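PDB 5FYD: 7beta-hydroxysteroid dehydrogenase from Collinsella aerofaciens, which catalyses the NADPH-dependent reduction of 7-oxolithocholate to ursodeoxycholate, and probably contributes to forming this bile acid in the human colon. Local coordinates for residues 2-6 with 7-11; 40-43 with 44-48; 101-105 with 106-110; 117-120 with 121-125; 211-214 with 215-218. All blocks are in the same frame, centred on the assembly; numbering follows the deposited sequence.

Contact 1: residues 2-6 with 7-11; sequences NLREK and YGEWG
Tyr7 packs against Leu3 and Lys6 where the short N-terminal helix, opened by a capping box, gives way to strand 10-14 of the Rossmann fold. Among the backbone bonds, Tyr7 N donates to Leu3 O at 2.8 Å. The box itself is reciprocal: Glu5 N reaches Asn2 OD1 at 3.1 Å, and Asn2 N reaches Glu5 OE1 at 3.0 Å on the lone pair anti to the other oxygen. Asparagine suits the cap because its short amide can turn back on the first helical turn.

The aromatic contacts use both face and edge of Tyr7. With CG anti to the backbone N (chi1 -176°) and an extended chain, Lys6 runs alongside the ring in the same direction, its CG standing 3.9 Å from the ring centroid and only 6° off the normal. At the ring edge, Leu3 CD2 comes within 3.8 Å of Tyr7 CE2. The polar ends of Lys6 and Tyr7 meet through a water that joins NZ to OH, and the same hydroxyl is hydrogen-bonded to Asp180.

The charged pair is looser. Arg4 and Glu9 lie side by side with their flat groups inclined at 52°, and the salt bridge from Arg4 NE to Glu9 OE2 is long at 3.7 Å. Gly8 carries the chain out of the helix, just before Glu9, at backbone angles where any side chain would jam against the carbonyl oxygen of Tyr7. Its own carbonyl oxygen receives a CA-H...O contact, Arg4 CA to Gly8 O, at 3.4 Å.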
# COMPACT_ATOMS: atom_id res chain seq x y z
N ASN A 2 1.86 -8.50 36.01
CA ASN A 2 1.74 -7.84 34.72
C ASN A 2 3.10 -7.35 34.23
O ASN A 2 4.09 -7.54 34.90
CB ASN A 2 0.65 -6.75 34.73
CG ASN A 2 1.02 -5.51 35.55
OD1 ASN A 2 2.15 -5.32 36.01
ND2 ASN A 2 0.02 -4.64 35.72
N LEU A 3 3.14 -6.78 33.03
CA LEU A 3 4.41 -6.39 32.40
C LEU A 3 5.15 -5.32 33.17
O LEU A 3 6.38 -5.36 33.26
CB LEU A 3 4.19 -5.93 30.95
CG LEU A 3 3.74 -7.01 29.97
CD1 LEU A 3 3.38 -6.36 28.64
CD2 LEU A 3 4.80 -8.08 29.75
N ARG A 4 4.41 -4.36 33.73
CA ARG A 4 5.05 -3.31 34.52
C ARG A 4 5.79 -3.91 35.71
O ARG A 4 6.94 -3.57 35.96
CB ARG A 4 4.04 -2.27 35.00
CG ARG A 4 4.66 -1.04 35.64
CD ARG A 4 3.64 -0.17 36.36
NE ARG A 4 3.16 -0.80 37.59
CZ ARG A 4 1.94 -1.32 37.79
NH1 ARG A 4 0.98 -1.31 36.86
NH2 ARG A 4 1.67 -1.87 38.97
N GLU A 5 5.13 -4.82 36.43
CA GLU A 5 5.72 -5.44 37.61
C GLU A 5 6.90 -6.34 37.23
O GLU A 5 7.91 -6.38 37.94
CB GLU A 5 4.66 -6.24 38.38
CG GLU A 5 3.54 -5.38 38.96
CD GLU A 5 2.29 -6.18 39.37
OE1 GLU A 5 1.72 -6.95 38.56
OE2 GLU A 5 1.84 -6.01 40.52
N LYS A 6 6.78 -7.05 36.12
CA LYS A 6 7.80 -8.03 35.73
C LYS A 6 9.05 -7.36 35.15
O LYS A 6 10.19 -7.74 35.46
CB LYS A 6 7.20 -9.02 34.72
CG LYS A 6 8.14 -10.14 34.30
CD LYS A 6 7.45 -11.15 33.40
CE LYS A 6 8.32 -12.39 33.25
NZ LYS A 6 7.59 -13.47 32.53
N TYR A 7 8.83 -6.37 34.29
CA TYR A 7 9.94 -5.79 33.50
C TYR A 7 10.36 -4.36 33.82
O TYR A 7 11.56 -4.06 33.87
CB TYR A 7 9.61 -5.91 32.02
CG TYR A 7 9.56 -7.33 31.51
CD1 TYR A 7 10.69 -8.15 31.57
CD2 TYR A 7 8.41 -7.84 30.95
CE1 TYR A 7 10.65 -9.45 31.10
CE2 TYR A 7 8.36 -9.13 30.45
CZ TYR A 7 9.49 -9.93 30.51
OH TYR A 7 9.41 -11.21 30.02
N GLY A 8 9.40 -3.47 34.04
CA GLY A 8 9.73 -2.08 34.42
C GLY A 8 8.66 -1.09 34.08
O GLY A 8 7.66 -1.45 33.51
N GLU A 9 8.87 0.17 34.42
CA GLU A 9 7.79 1.17 34.35
C GLU A 9 7.38 1.59 32.95
O GLU A 9 6.19 1.83 32.72
CB GLU A 9 8.15 2.46 35.12
CG GLU A 9 8.03 2.36 36.61
CD GLU A 9 6.60 2.13 37.05
OE1 GLU A 9 5.69 2.97 36.82
OE2 GLU A 9 6.41 1.06 37.60
N TRP A 10 8.35 1.75 32.05
CA TRP A 10 8.09 2.27 30.73
C TRP A 10 8.49 1.28 29.64
O TRP A 10 9.53 0.62 29.74
CB TRP A 10 8.85 3.58 30.52
CG TRP A 10 8.32 4.72 31.32
CD1 TRP A 10 8.60 5.01 32.62
CD2 TRP A 10 7.43 5.73 30.86
NE1 TRP A 10 7.92 6.15 33.01
CE2 TRP A 10 7.19 6.61 31.95
CE3 TRP A 10 6.80 5.98 29.63
CZ2 TRP A 10 6.39 7.74 31.84
CZ3 TRP A 10 5.98 7.08 29.52
CH2 TRP A 10 5.77 7.95 30.62
N GLY A 11 7.67 1.21 28.60
CA GLY A 11 8.00 0.47 27.38
C GLY A 11 8.11 1.43 26.21
O GLY A 11 7.41 2.43 26.14
O HOH W 1 5.21 -0.57 39.05
O HOH W 2 7.06 -12.57 29.96

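Contact 2: residues 40-43 with 44-48; sequences RREE and KLNVL
Glu42 and Asn46 are joined by the shortest bond of this first helical turn, Asn46 N to Glu42 O at 2.8 Å. Leu45 N to Arg41 O, with Arg41 as the N-cap residue, and Val47 N to Glu43 O follow at 3.0 Å each. The turn begins helix 42-56 of the beta-alpha-beta unit that links strands 34-39 and 60-64.

Outside the backbone, the charged chains of Arg41 and Lys44 lie side by side and point the same way. Lys44 CD passes 3.8 Å from Arg41 NE, and the ammonium follows, with Lys44 NZ 3.7 Å from Arg41 NH2. Lys44 reaches there because CG stands anti to the backbone N (chi1 -163°) and the rest of the chain is extended, while Arg41 bends at chi3. Arg41 CG also lies above one face of the Arg40 guanidinium, toward its rim. Without the arginine chain, as with an alanine here, Lys44 and Arg40 would probably lose the chain that packs beside them, and the coenzyme one of its charges.

The remaining packing is apolar or mixed. Asn46 ND2 lies 3.7 Å from Glu42 CG, and Leu45 CG rests 3.4 Å from Arg41 O. Buried Leu45 suits the inward side of the helix, where it touches Thr17, Met37 and Val62.

Arg40 and Arg41 both bind NADP(+). Positive charge collected just after the second strand is consistent with recognition of the 2'-phosphate, which distinguishes this coenzyme from NAD(+), and the close approach of Lys44 probably adds to that positive field.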
# COMPACT_ATOMS: atom_id res chain seq x y z
N ARG A 40 7.47 9.17 12.97
CA ARG A 40 7.60 10.44 12.24
C ARG A 40 6.32 11.29 12.20
O ARG A 40 6.41 12.50 12.09
CB ARG A 40 8.19 10.26 10.83
CG ARG A 40 7.61 9.17 9.98
CD ARG A 40 8.10 9.33 8.54
NE ARG A 40 7.30 10.35 7.88
CZ ARG A 40 6.10 10.15 7.32
NH1 ARG A 40 5.53 8.94 7.31
NH2 ARG A 40 5.46 11.17 6.76
N ARG A 41 5.15 10.66 12.32
CA ARG A 41 3.86 11.35 12.23
C ARG A 41 3.37 11.79 13.61
O ARG A 41 2.59 11.09 14.27
CB ARG A 41 2.84 10.47 11.53
CG ARG A 41 3.04 10.45 10.02
CD ARG A 41 1.92 9.70 9.31
NE ARG A 41 1.93 8.29 9.68
CZ ARG A 41 2.24 7.26 8.88
NH1 ARG A 41 2.58 7.43 7.60
NH2 ARG A 41 2.20 6.03 9.38
N GLU A 42 3.82 12.97 14.03
CA GLU A 42 3.60 13.47 15.39
C GLU A 42 2.12 13.65 15.75
O GLU A 42 1.70 13.32 16.87
CB GLU A 42 4.34 14.80 15.60
CG GLU A 42 4.12 15.41 16.98
CD GLU A 42 5.26 16.28 17.46
OE1 GLU A 42 5.98 16.86 16.63
OE2 GLU A 42 5.44 16.39 18.69
N GLU A 43 1.36 14.20 14.82
CA GLU A 43 -0.08 14.37 15.02
C GLU A 43 -0.78 13.03 15.30
O GLU A 43 -1.57 12.92 16.23
CB GLU A 43 -0.70 15.13 13.83
CG GLU A 43 -0.80 14.38 12.50
CD GLU A 43 0.54 13.90 11.89
OE1 GLU A 43 1.58 14.61 11.99
OE2 GLU A 43 0.53 12.80 11.29
N LYS A 44 -0.43 12.01 14.53
CA LYS A 44 -1.04 10.70 14.66
C LYS A 44 -0.64 10.08 16.00
O LYS A 44 -1.48 9.51 16.71
CB LYS A 44 -0.61 9.84 13.49
CG LYS A 44 -1.44 8.62 13.27
CD LYS A 44 -1.01 7.93 11.98
CE LYS A 44 -1.70 6.58 11.82
NZ LYS A 44 -1.35 5.92 10.53
N LEU A 45 0.64 10.22 16.35
CA LEU A 45 1.15 9.77 17.66
C LEU A 45 0.40 10.45 18.82
O LEU A 45 0.06 9.81 19.80
CB LEU A 45 2.64 10.07 17.78
CG LEU A 45 3.65 9.26 16.96
CD1 LEU A 45 4.98 9.99 16.94
CD2 LEU A 45 3.83 7.87 17.55
N ASN A 46 0.18 11.76 18.70
CA ASN A 46 -0.57 12.49 19.73
C ASN A 46 -1.99 11.98 19.88
O ASN A 46 -2.47 11.88 20.99
CB ASN A 46 -0.58 14.00 19.45
CG ASN A 46 0.75 14.65 19.72
OD1 ASN A 46 1.48 14.24 20.62
ND2 ASN A 46 1.06 15.71 18.98
N VAL A 47 -2.66 11.66 18.77
CA VAL A 47 -4.01 11.11 18.83
C VAL A 47 -3.96 9.76 19.55
O VAL A 47 -4.71 9.53 20.49
CB VAL A 47 -4.65 11.00 17.44
CG1 VAL A 47 -5.94 10.19 17.49
CG2 VAL A 47 -4.92 12.40 16.86
N LEU A 48 -3.05 8.89 19.12
CA LEU A 48 -2.89 7.58 19.73
C LEU A 48 -2.56 7.67 21.22
O LEU A 48 -3.10 6.92 22.03
CB LEU A 48 -1.79 6.79 19.02
CG LEU A 48 -1.49 5.37 19.53
CD1 LEU A 48 -2.71 4.48 19.47
CD2 LEU A 48 -0.35 4.78 18.70

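Contact 3: residues 101-105 with 106-110; sequences QDTPW and EKHEA
His108 lies between Thr103 and Trp105 at the start of helix 105-132. Its CB sits over one face of the indole, 4.0 Å from the centroid of the six-membered ring and nearest CE3 and CZ3. From there CG swings anti to the carbonyl carbon (chi1 -76°), which carries the imidazole back toward the preceding loop. There Thr103 CG2 stands over the centre of the ring, 3.7 Å from its centroid, a CH-pi contact that a beta-branched residue can make with a short arm. On the rim, His108 CD2 approaches Thr103 O at 3.2 Å, and CE1 meets Thr103 CB. At the tip, NE2 is hydrogen-bonded to Ile100 O. Were the imidazole lost to an alanine, Ile100 O would probably be left without this mate and the Thr103 methyl without the ring it covers.

The pyrrole side of Trp105 is held too: NE1 donates to Glu109 OE1 at 2.8 Å, with the acceptor close to the indole plane and using its anti lone pair. The carboxylate is turned 74° from the ring. This bond joins the same two residues as the backbone bond from Glu109 N to Trp105 O, also 2.8 Å, but with the donor reversed. Pro104, the N-cap residue, accepts from His108 N at 3.1 Å and only weakly from Lys107 N; lacking an N-H of its own, a proline loses little at this position.

From the loop Thr103 touches Met111, and Trp105 touches Ile112 farther along the helix, while His108 O accepts from Gln155 NE2 of helix 154-173, tying the start of one helix to the other.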
# COMPACT_ATOMS: atom_id res chain seq x y z
N GLN A 101 20.15 -1.45 -8.75
CA GLN A 101 20.70 -0.35 -9.56
C GLN A 101 19.70 0.78 -9.86
O GLN A 101 20.10 1.88 -10.21
CB GLN A 101 21.33 -0.90 -10.87
CG GLN A 101 20.31 -1.42 -11.88
CD GLN A 101 19.99 -2.90 -11.73
OE1 GLN A 101 20.17 -3.49 -10.66
NE2 GLN A 101 19.55 -3.50 -12.81
N ASP A 102 18.41 0.50 -9.73
CA ASP A 102 17.35 1.48 -10.00
C ASP A 102 16.95 2.30 -8.79
O ASP A 102 16.10 3.19 -8.91
CB ASP A 102 16.14 0.76 -10.57
CG ASP A 102 16.42 0.15 -11.93
OD1 ASP A 102 17.27 0.68 -12.66
OD2 ASP A 102 15.80 -0.85 -12.29
N THR A 103 17.53 2.01 -7.63
CA THR A 103 17.22 2.73 -6.41
C THR A 103 18.43 3.62 -6.11
O THR A 103 19.55 3.11 -5.99
CB THR A 103 16.97 1.70 -5.30
OG1 THR A 103 15.80 0.96 -5.63
CG2 THR A 103 16.78 2.37 -3.93
N PRO A 104 18.22 4.94 -5.98
CA PRO A 104 19.34 5.86 -5.77
C PRO A 104 19.99 5.62 -4.41
O PRO A 104 19.31 5.09 -3.50
CB PRO A 104 18.69 7.25 -5.84
CG PRO A 104 17.26 7.03 -5.60
CD PRO A 104 16.91 5.64 -6.01
N TRP A 105 21.28 5.92 -4.29
CA TRP A 105 21.99 5.69 -3.05
C TRP A 105 21.29 6.34 -1.84
O TRP A 105 21.22 5.71 -0.78
CB TRP A 105 23.50 6.06 -3.10
CG TRP A 105 24.05 5.78 -1.79
CD1 TRP A 105 24.31 6.67 -0.80
CD2 TRP A 105 24.23 4.50 -1.23
NE1 TRP A 105 24.67 6.02 0.34
CE2 TRP A 105 24.63 4.67 0.10
CE3 TRP A 105 24.10 3.21 -1.74
CZ2 TRP A 105 24.90 3.58 0.95
CZ3 TRP A 105 24.37 2.14 -0.90
CH2 TRP A 105 24.74 2.33 0.42
N GLU A 106 20.81 7.59 -2.00
CA GLU A 106 20.13 8.28 -0.89
C GLU A 106 19.03 7.40 -0.28
O GLU A 106 18.89 7.36 0.93
CB GLU A 106 19.57 9.65 -1.35
CG GLU A 106 18.41 9.53 -2.34
CD GLU A 106 17.89 10.85 -2.86
OE1 GLU A 106 17.68 11.78 -2.04
OE2 GLU A 106 17.64 10.93 -4.10
N LYS A 107 18.27 6.69 -1.12
CA LYS A 107 17.19 5.79 -0.66
C LYS A 107 17.75 4.53 -0.02
O LYS A 107 17.24 4.08 0.99
CB LYS A 107 16.23 5.45 -1.80
CG LYS A 107 15.00 4.62 -1.39
CD LYS A 107 14.06 5.40 -0.46
CE LYS A 107 12.59 5.05 -0.66
NZ LYS A 107 11.69 6.10 -0.12
N HIS A 108 18.79 3.95 -0.61
CA HIS A 108 19.50 2.84 0.04
C HIS A 108 19.99 3.20 1.44
O HIS A 108 19.88 2.41 2.37
CB HIS A 108 20.67 2.33 -0.80
CG HIS A 108 20.27 1.49 -1.98
ND1 HIS A 108 19.61 0.29 -1.84
CD2 HIS A 108 20.46 1.67 -3.30
CE1 HIS A 108 19.40 -0.23 -3.04
NE2 HIS A 108 19.94 0.57 -3.94
N GLU A 109 20.52 4.41 1.57
CA GLU A 109 21.04 4.82 2.86
C GLU A 109 19.90 5.03 3.85
O GLU A 109 20.04 4.72 5.03
CB GLU A 109 21.94 6.05 2.75
CG GLU A 109 22.64 6.34 4.07
CD GLU A 109 23.96 7.08 3.96
OE1 GLU A 109 24.72 6.87 3.00
OE2 GLU A 109 24.25 7.85 4.88
N ALA A 110 18.77 5.55 3.37
CA ALA A 110 17.59 5.71 4.21
C ALA A 110 17.18 4.34 4.75
O ALA A 110 16.88 4.20 5.93
CB ALA A 110 16.44 6.34 3.44

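Contact 4: residues 117-120 with 121-125; sequences VTFL and KCFHH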
# COMPACT_ATOMS: atom_id res chain seq x y z
N VAL A 117 20.91 0.71 11.10
CA VAL A 117 21.63 1.61 11.98
C VAL A 117 20.82 2.11 13.18
O VAL A 117 21.26 1.96 14.34
CB VAL A 117 22.26 2.80 11.22
CG1 VAL A 117 22.93 3.78 12.16
CG2 VAL A 117 23.21 2.28 10.14
N THR A 118 19.67 2.74 12.93
CA THR A 118 18.80 3.16 14.02
C THR A 118 18.35 1.97 14.83
O THR A 118 18.34 2.03 16.05
CB THR A 118 17.58 3.94 13.52
OG1 THR A 118 18.02 5.07 12.75
CG2 THR A 118 16.73 4.42 14.71
N PHE A 119 18.03 0.87 14.15
CA PHE A 119 17.73 -0.40 14.81
C PHE A 119 18.82 -0.78 15.82
O PHE A 119 18.52 -0.96 17.01
CB PHE A 119 17.57 -1.52 13.79
CG PHE A 119 17.70 -2.88 14.40
CD1 PHE A 119 16.75 -3.34 15.31
CD2 PHE A 119 18.80 -3.68 14.13
CE1 PHE A 119 16.87 -4.58 15.89
CE2 PHE A 119 18.92 -4.93 14.72
CZ PHE A 119 17.95 -5.38 15.61
N LEU A 120 20.06 -0.89 15.35
CA LEU A 120 21.12 -1.37 16.22
C LEU A 120 21.49 -0.37 17.32
O LEU A 120 21.80 -0.78 18.41
CB LEU A 120 22.37 -1.78 15.43
CG LEU A 120 23.32 -2.67 16.25
CD1 LEU A 120 22.73 -4.02 16.64
CD2 LEU A 120 24.61 -2.90 15.47
N LYS A 121 21.47 0.93 17.02
CA LYS A 121 21.72 1.94 18.04
C LYS A 121 20.74 1.77 19.19
O LYS A 121 21.13 1.75 20.36
CB LYS A 121 21.61 3.37 17.47
CG LYS A 121 22.80 3.78 16.62
CD LYS A 121 22.65 5.22 16.15
CE LYS A 121 23.95 5.76 15.60
NZ LYS A 121 23.79 7.22 15.33
N CYS A 122 19.46 1.62 18.84
CA CYS A 122 18.43 1.47 19.85
C CYS A 122 18.61 0.16 20.59
O CYS A 122 18.57 0.14 21.82
CB CYS A 122 17.03 1.56 19.23
SG CYS A 122 16.61 3.22 18.70
N PHE A 123 18.81 -0.93 19.86
CA PHE A 123 18.95 -2.26 20.49
C PHE A 123 20.13 -2.26 21.46
O PHE A 123 20.01 -2.73 22.58
CB PHE A 123 19.17 -3.31 19.42
CG PHE A 123 18.89 -4.75 19.81
CD1 PHE A 123 18.25 -5.14 20.98
CD2 PHE A 123 19.25 -5.74 18.89
CE1 PHE A 123 18.03 -6.48 21.25
CE2 PHE A 123 19.00 -7.06 19.13
CZ PHE A 123 18.39 -7.44 20.32
N HIS A 124 21.24 -1.67 21.02
CA HIS A 124 22.45 -1.60 21.84
C HIS A 124 22.23 -0.77 23.10
O HIS A 124 22.56 -1.20 24.20
CB HIS A 124 23.59 -1.00 21.03
CG HIS A 124 24.86 -0.83 21.80
ND1 HIS A 124 25.32 0.39 22.21
CD2 HIS A 124 25.77 -1.74 22.23
CE1 HIS A 124 26.48 0.24 22.84
NE2 HIS A 124 26.77 -1.05 22.86
N HIS A 125 21.66 0.41 22.93
CA HIS A 125 21.48 1.34 24.03
C HIS A 125 20.58 0.74 25.11
O HIS A 125 20.96 0.70 26.30
CB HIS A 125 20.94 2.63 23.46
CG HIS A 125 20.69 3.69 24.47
ND1 HIS A 125 21.59 4.70 24.71
CD2 HIS A 125 19.62 3.93 25.26
CE1 HIS A 125 21.10 5.49 25.65
NE2 HIS A 125 19.90 5.06 25.97
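Leu120 O takes the N-H of His124 at 2.8 Å, one of four successive i to i+4 bonds that satisfy the backbone here. Val117 O receives Lys121 N at 2.9 Å, Thr118 O receives Cys122 N at 3.0 Å, and Phe119 O receives Phe123 N at 2.9 Å. The buried hydroxyl of Thr118 is also provided for: OG1 is hydrogen-bonded to Phe67 O, from a residue that binds NADP(+), and to Asn113 O, five residues earlier in the helix.

Between the side chains the contact is apolar. Phe119 and Phe123 lie side by side, both with CG anti to the backbone N (chi1 162° and -161°), and CZ of Phe119 meets CD2 of Phe123 at 3.5 Å. Their rings are oblique, with planes at 41°. Lysine suits the outer side, where the methylene chain of Lys121 runs beside Val117, CE lying 4.1 Å from Val117 CG1.

The two phenylalanines face Asn140 of strand 136-143 and Thr167 of helix 154-173, and Phe119 meets Tyr90 edge-to-face. This is the amphipathic helix of a Rossmann beta-alpha-beta crossover, connecting strand 85-90 to strand 136-143 with its apolar side against the sheet and helix 154-173.

Contact 5: residues 211-214 with 215-218; sequences ALTP and EECV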
# COMPACT_ATOMS: atom_id res chain seq x y z
N ALA A 211 -3.49 -13.83 6.05
CA ALA A 211 -3.13 -12.60 6.76
C ALA A 211 -3.51 -12.68 8.23
O ALA A 211 -4.60 -13.15 8.58
CB ALA A 211 -3.77 -11.38 6.13
N LEU A 212 -2.62 -12.22 9.10
CA LEU A 212 -2.88 -12.15 10.52
C LEU A 212 -3.19 -10.72 10.88
O LEU A 212 -2.75 -9.81 10.21
CB LEU A 212 -1.64 -12.61 11.31
CG LEU A 212 -1.10 -13.99 10.97
CD1 LEU A 212 0.23 -14.20 11.68
CD2 LEU A 212 -2.09 -15.09 11.34
N THR A 213 -3.94 -10.51 11.95
CA THR A 213 -4.13 -9.17 12.49
C THR A 213 -2.91 -8.75 13.31
O THR A 213 -2.21 -9.61 13.87
CB THR A 213 -5.37 -9.04 13.37
OG1 THR A 213 -5.17 -9.73 14.61
CG2 THR A 213 -6.62 -9.55 12.63
N PRO A 214 -2.65 -7.45 13.39
CA PRO A 214 -1.54 -6.99 14.24
C PRO A 214 -1.66 -7.51 15.67
O PRO A 214 -0.66 -7.92 16.28
CB PRO A 214 -1.67 -5.47 14.19
CG PRO A 214 -2.38 -5.17 12.90
CD PRO A 214 -3.28 -6.34 12.64
N GLU A 215 -2.88 -7.51 16.21
CA GLU A 215 -3.10 -7.97 17.58
C GLU A 215 -2.73 -9.43 17.80
O GLU A 215 -2.17 -9.75 18.84
CB GLU A 215 -4.55 -7.75 18.01
CG GLU A 215 -4.78 -6.30 18.41
CD GLU A 215 -6.21 -5.99 18.78
OE1 GLU A 215 -6.98 -6.91 19.13
OE2 GLU A 215 -6.55 -4.79 18.72
N GLU A 216 -3.04 -10.31 16.85
CA GLU A 216 -2.71 -11.73 16.99
C GLU A 216 -1.20 -11.96 16.93
O GLU A 216 -0.67 -12.82 17.64
CB GLU A 216 -3.48 -12.57 15.97
CG GLU A 216 -4.92 -12.80 16.42
CD GLU A 216 -5.93 -12.57 15.33
OE1 GLU A 216 -5.59 -12.83 14.15
OE2 GLU A 216 -7.05 -12.11 15.66
N CYS A 217 -0.51 -11.16 16.11
CA CYS A 217 0.96 -11.21 16.06
C CYS A 217 1.58 -10.81 17.40
O CYS A 217 2.45 -11.51 17.93
CB CYS A 217 1.52 -10.27 15.01
SG CYS A 217 1.02 -10.73 13.34
N VAL A 218 1.12 -9.68 17.93
CA VAL A 218 1.60 -9.22 19.24
C VAL A 218 1.23 -10.18 20.37
O VAL A 218 2.04 -10.43 21.26
CB VAL A 218 1.14 -7.78 19.51
CG1 VAL A 218 1.46 -7.35 20.92
CG2 VAL A 218 1.82 -6.84 18.51
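Thr213 turns its hydroxyl toward the first turn of the helix, and OG1 accepts from Glu216 N at 3.1 Å. It can do so because OG1 sits between its own backbone N and carbonyl carbon (chi1 71°), a crowded position that brings the oxygen round to face the amide. Glu216 crosses Thr213 obliquely; it is modelled in two conformers, so the placement of its carboxylate beside OG1 is uncertain.

On another side of the turn, Leu212 directs its CB at the helix, and the thiol of Cys217 comes to meet it: SG lies 3.8 Å from Leu212 CB and 3.9 Å from Leu212 CD1. A small, weakly polar sulfur fits well in this buried spot, which Ala233 also borders.

Thr213 is thus the N-cap of helix 214-224, which leads into strand 230-232, the last of the parallel Rossmann sheet. Its carbonyl serves as well, Thr213 O accepting from Cys217 N at 3.2 Å and from Glu216 N only weakly. Proline is apt as the first helical residue, since the N-H that it lacks would have no helical acceptor at this position, and Pro214 O still takes Val218 N at 3.0 Å. Acidic residues such as Glu215 and Glu216 probably suit the positive end of the helix dipole.

The Pro214 ring packs on Ala23 of helix 19-30. Val218 touches Phe24 and Lys27 of that helix, and Val218 CG2 lies 3.5 Å from Pro214 O.

Overall arrangement
All five contacts are local, between neighbouring residues of one stretch, and none touches another. Contacts 3 and 4 share helix 105-132, with nearest atoms about 6 Å apart, whereas contacts 1 and 3 lie on opposite sides of the chain's centre, about 39 Å between centres. Three adjoin residues of the NADP(+) site or include them: contact 2 holds Arg40 and Arg41, Thr118 of contact 4 is hydrogen-bonded to Phe67 O, and contact 5 lies close to Gly19. Contact 3 is farther off, the Lys107 side chain about 10 Å from that of Arg40. In contact 4 the Phe119 side chain is about 8 Å from that of Lys160, which probably lowers the pKa of Tyr156, the probable proton acceptor. Contact 1 lies away from these sites.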